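Long-range contact in putative uncharacterized protein PH0594 (Pyrococcus horikoshii, PDB 4HXF), which probably acts as a serine peptidase of the prolyl oligopeptidase family, an acylaminoacyl peptidase that assembles into a self-compartmentalizing hexamer: residues A[135-143]-A[499-507]. Residues are numbered along the deposited sequence; the frame is centred on the assembly and turned at random.
Sequences DDVPAWFDN and AFSDIGLWF. With Y3A (N-[(benzyloxy)carbonyl]glycyl-N-[(2S,3R)-4-chloro-3-hydroxy-1-phenylbutan-2-yl]glycinamide), chain B.
W140 of 135-143 lays its indole against the end of helix 494-500, bonding to and packing on F500. From CB of W140, CG sits between the backbone N and the carbonyl carbon (chi1 63°), which swings the ring over to the other segment. CD1 lies 4.0 Å from CA of D502. NE1 donates to O of F500 at 2.8 Å, bent at the hydrogen (137°) but within the carbonyl plane. Farther out, CZ2 stands over one face of the F500 ring, toward its rim, and CH2 is 3.6 Å from CZ of F500, the two rings inclined at 49°. Y547 stacks on the same indole. With an alanine here, the F500 carbonyl would probably lose this donor and a gap would open beside the F500 ring. The contact joins a long insertion between strands 117-124 and 151-158 of one propeller blade to the alpha/beta-hydrolase domain, next to the inhibitor pocket. D502 OD2 accepts the N-H of D142 at 2.8 Å, nearly straight, on the anti side and somewhat out of the carboxylate plane. The same oxygen rests over the centre of the F141 ring, 3.6 Å above its plane, while OD1 forms a salt bridge with R548, which also hydrogen-bonds the inhibitor. CE1 of F141 meets CG2 of I503 at 3.7 Å, and P138, after a cis peptide bond, sets CB 3.3 Å from O of D502. D142 turns its own OD1 to the backbone N-H groups of Y547 and H578, the latter probably the triad histidine; the inhibitor's phenyl ring meets the F507 ring at its edge.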
loop_
_atom_site.group_PDB
_atom_site.type_symbol
_atom_site.label_atom_id
_atom_site.label_comp_id
_atom_site.label_asym_id
_atom_site.label_seq_id
_atom_site.Cartn_x
_atom_site.Cartn_y
_atom_site.Cartn_z
ATOM N N ASP A 135 -0.956 37.683 13.591
ATOM C CA ASP A 135 -0.890 39.128 13.741
ATOM C C ASP A 135 -2.146 39.683 14.458
ATOM O O ASP A 135 -2.273 40.920 14.591
ATOM C CB ASP A 135 -0.757 39.842 12.372
ATOM C CG ASP A 135 -2.027 39.719 11.518
ATOM O OD1 ASP A 135 -3.007 39.107 11.926
ATOM O OD2 ASP A 135 -2.023 40.262 10.395
ATOM N N ASP A 136 -2.959 38.783 14.993
ATOM C CA ASP A 136 -4.141 39.139 15.843
ATOM C C ASP A 136 -3.999 38.460 17.226
ATOM O O ASP A 136 -2.880 37.971 17.562
ATOM C CB ASP A 136 -5.424 38.832 15.103
ATOM C CG ASP A 136 -6.626 39.596 15.712
ATOM O OD1 ASP A 136 -6.522 40.330 16.673
ATOM O OD2 ASP A 136 -7.573 39.523 15.019
ATOM N N VAL A 137 -5.081 38.384 18.046
ATOM C CA VAL A 137 -4.963 37.748 19.352
ATOM C C VAL A 137 -6.246 36.990 19.537
ATOM O O VAL A 137 -7.268 37.362 18.972
ATOM C CB VAL A 137 -4.750 38.694 20.592
ATOM C CG1 VAL A 137 -3.394 39.308 20.570
ATOM C CG2 VAL A 137 -5.885 39.709 20.698
ATOM N N PRO A 138 -6.207 35.902 20.286
ATOM C CA PRO A 138 -5.020 35.247 20.794
ATOM C C PRO A 138 -4.431 34.388 19.687
ATOM O O PRO A 138 -5.021 34.276 18.571
ATOM C CB PRO A 138 -5.628 34.425 21.941
ATOM C CG PRO A 138 -6.891 33.926 21.428
ATOM C CD PRO A 138 -7.422 35.117 20.611
ATOM N N ALA A 139 -3.265 33.773 19.890
ATOM C CA ALA A 139 -2.672 32.924 18.867
ATOM C C ALA A 139 -3.196 31.516 18.792
ATOM O O ALA A 139 -2.958 30.764 17.851
ATOM C CB ALA A 139 -1.157 32.871 19.124
ATOM N N TRP A 140 -3.954 31.137 19.814
ATOM C CA TRP A 140 -4.529 29.779 19.929
ATOM C C TRP A 140 -5.769 29.756 20.763
ATOM O O TRP A 140 -6.114 30.742 21.444
ATOM C CB TRP A 140 -3.414 28.841 20.459
ATOM C CG TRP A 140 -2.865 29.141 21.867
ATOM C CD1 TRP A 140 -3.297 30.032 22.774
ATOM C CD2 TRP A 140 -1.700 28.473 22.406
ATOM N NE1 TRP A 140 -2.452 30.019 23.920
ATOM C CE2 TRP A 140 -1.464 29.033 23.741
ATOM C CE3 TRP A 140 -0.850 27.468 21.925
ATOM C CZ2 TRP A 140 -0.407 28.568 24.544
ATOM C CZ3 TRP A 140 0.201 27.049 22.709
ATOM C CH2 TRP A 140 0.388 27.570 23.997
ATOM N N PHE A 141 -6.546 28.698 20.642
ATOM C CA PHE A 141 -7.740 28.544 21.431
ATOM C C PHE A 141 -7.947 27.094 21.762
ATOM O O PHE A 141 -7.823 26.238 20.932
ATOM C CB PHE A 141 -8.976 29.155 20.768
ATOM C CG PHE A 141 -10.049 29.587 21.746
ATOM C CD1 PHE A 141 -10.043 30.848 22.231
ATOM C CD2 PHE A 141 -11.070 28.730 22.194
ATOM C CE1 PHE A 141 -10.907 31.289 23.185
ATOM C CE2 PHE A 141 -11.995 29.162 23.119
ATOM C CZ PHE A 141 -11.953 30.430 23.578
ATOM N N ASP A 142 -8.315 26.848 23.005
ATOM C CA ASP A 142 -8.555 25.468 23.451
ATOM C C ASP A 142 -9.551 24.752 22.573
ATOM O O ASP A 142 -10.619 25.285 22.293
ATOM C CB ASP A 142 -9.060 25.482 24.926
ATOM C CG ASP A 142 -9.086 24.074 25.518
ATOM O OD1 ASP A 142 -7.986 23.548 25.669
ATOM O OD2 ASP A 142 -10.219 23.533 25.585
ATOM N N ASN A 143 -9.205 23.534 22.196
ATOM C CA ASN A 143 -10.090 22.665 21.403
ATOM C C ASN A 143 -10.277 23.164 19.959
ATOM O O ASN A 143 -11.096 22.620 19.211
ATOM C CB ASN A 143 -11.463 22.468 22.004
ATOM C CG ASN A 143 -12.054 21.065 21.630
ATOM O OD1 ASN A 143 -11.323 20.098 21.418
ATOM N ND2 ASN A 143 -13.340 21.022 21.503
ATOM N N ALA A 499 -0.899 36.013 30.226
ATOM C CA ALA A 499 -0.145 36.281 29.038
ATOM C C ALA A 499 -0.017 35.122 28.021
ATOM O O ALA A 499 0.226 35.419 26.872
ATOM C CB ALA A 499 1.285 36.798 29.411
ATOM N N PHE A 500 -0.185 33.896 28.472
ATOM C CA PHE A 500 -0.049 32.707 27.625
ATOM C C PHE A 500 -1.307 32.015 27.223
ATOM O O PHE A 500 -1.343 31.405 26.144
ATOM C CB PHE A 500 0.912 31.774 28.373
ATOM C CG PHE A 500 1.611 30.694 27.523
ATOM C CD1 PHE A 500 2.071 30.926 26.249
ATOM C CD2 PHE A 500 1.981 29.487 28.149
ATOM C CE1 PHE A 500 2.777 29.931 25.579
ATOM C CE2 PHE A 500 2.710 28.513 27.477
ATOM C CZ PHE A 500 3.050 28.702 26.154
ATOM N N SER A 501 -2.344 32.014 28.059
ATOM C CA SER A 501 -3.544 31.254 27.752
ATOM C C SER A 501 -4.417 31.888 26.710
ATOM O O SER A 501 -4.294 33.039 26.371
ATOM C CB SER A 501 -4.365 30.982 28.963
ATOM O OG SER A 501 -5.027 32.158 29.403
ATOM N N ASP A 502 -5.303 31.082 26.175
ATOM C CA ASP A 502 -6.191 31.577 25.144
ATOM C C ASP A 502 -7.051 32.764 25.547
ATOM O O ASP A 502 -7.281 33.664 24.716
ATOM C CB ASP A 502 -6.997 30.433 24.567
ATOM C CG ASP A 502 -7.897 29.706 25.562
ATOM O OD1 ASP A 502 -7.921 29.964 26.730
ATOM O OD2 ASP A 502 -8.568 28.809 25.056
ATOM N N ILE A 503 -7.619 32.695 26.757
ATOM C CA ILE A 503 -8.539 33.729 27.220
ATOM C C ILE A 503 -7.937 34.690 28.221
ATOM O O ILE A 503 -8.601 35.609 28.720
ATOM C CB ILE A 503 -9.793 33.060 27.799
ATOM C CG1 ILE A 503 -9.542 32.334 29.087
ATOM C CG2 ILE A 503 -10.539 32.244 26.710
ATOM C CD1 ILE A 503 -10.795 31.815 29.856
ATOM N N GLY A 504 -6.657 34.529 28.535
ATOM C CA GLY A 504 -6.122 35.274 29.612
ATOM C C GLY A 504 -6.090 36.740 29.517
ATOM O O GLY A 504 -6.208 37.405 30.527
ATOM N N LEU A 505 -5.947 37.289 28.307
ATOM C CA LEU A 505 -5.732 38.731 28.171
ATOM C C LEU A 505 -6.945 39.500 28.757
ATOM O O LEU A 505 -6.729 40.607 29.302
ATOM C CB LEU A 505 -5.463 39.169 26.732
ATOM C CG LEU A 505 -4.122 38.859 26.106
ATOM C CD1 LEU A 505 -4.135 39.364 24.647
ATOM C CD2 LEU A 505 -3.009 39.427 27.017
ATOM N N TRP A 506 -8.137 38.912 28.626
ATOM C CA TRP A 506 -9.324 39.564 29.185
ATOM C C TRP A 506 -9.826 38.868 30.399
ATOM O O TRP A 506 -10.185 39.562 31.351
ATOM C CB TRP A 506 -10.366 39.679 28.062
ATOM C CG TRP A 506 -10.638 38.404 27.362
ATOM C CD1 TRP A 506 -10.020 37.906 26.244
ATOM C CD2 TRP A 506 -11.633 37.471 27.713
ATOM N NE1 TRP A 506 -10.567 36.687 25.912
ATOM C CE2 TRP A 506 -11.528 36.383 26.716
ATOM C CE3 TRP A 506 -12.614 37.395 28.736
ATOM C CZ2 TRP A 506 -12.316 35.317 26.769
ATOM C CZ3 TRP A 506 -13.407 36.278 28.765
ATOM C CH2 TRP A 506 -13.244 35.258 27.812
ATOM N N PHE A 507 -9.813 37.545 30.478
ATOM C CA PHE A 507 -10.416 36.896 31.601
ATOM C C PHE A 507 -9.600 37.029 32.897
ATOM O O PHE A 507 -10.206 37.254 33.938
ATOM C CB PHE A 507 -10.722 35.453 31.340
ATOM C CG PHE A 507 -11.740 34.835 32.308
ATOM C CD1 PHE A 507 -12.988 35.483 32.550
ATOM C CD2 PHE A 507 -11.444 33.709 32.988
ATOM C CE1 PHE A 507 -13.883 34.922 33.461
ATOM C CE2 PHE A 507 -12.350 33.111 33.872
ATOM C CZ PHE A 507 -13.568 33.734 34.111
HETATM N N3 Y3A B . -14.629 28.942 31.297
HETATM C CA3 Y3A B . -13.665 29.362 32.333
HETATM C C3 Y3A B . -12.472 28.414 32.175
HETATM O O3 Y3A B . -12.170 27.755 31.201
HETATM C C4 Y3A B . -11.167 25.772 33.873
HETATM O O4 Y3A B . -11.851 25.899 35.067
HETATM C CA4 Y3A B . -10.642 27.143 33.487
HETATM N N4 Y3A B . -11.816 28.054 33.534
HETATM C CB4 Y3A B . -9.712 27.832 34.530
HETATM C CG4 Y3A B . -9.238 29.185 34.112
HETATM C CD1 Y3A B . -8.420 29.443 33.002
HETATM C CD2 Y3A B . -9.557 30.278 34.905
HETATM C CE1 Y3A B . -7.978 30.708 32.661
HETATM C CE2 Y3A B . -9.129 31.556 34.575
HETATM C CZ4 Y3A B . -8.380 31.768 33.460
HETATM C C15 Y3A B . -11.712 24.890 32.688
#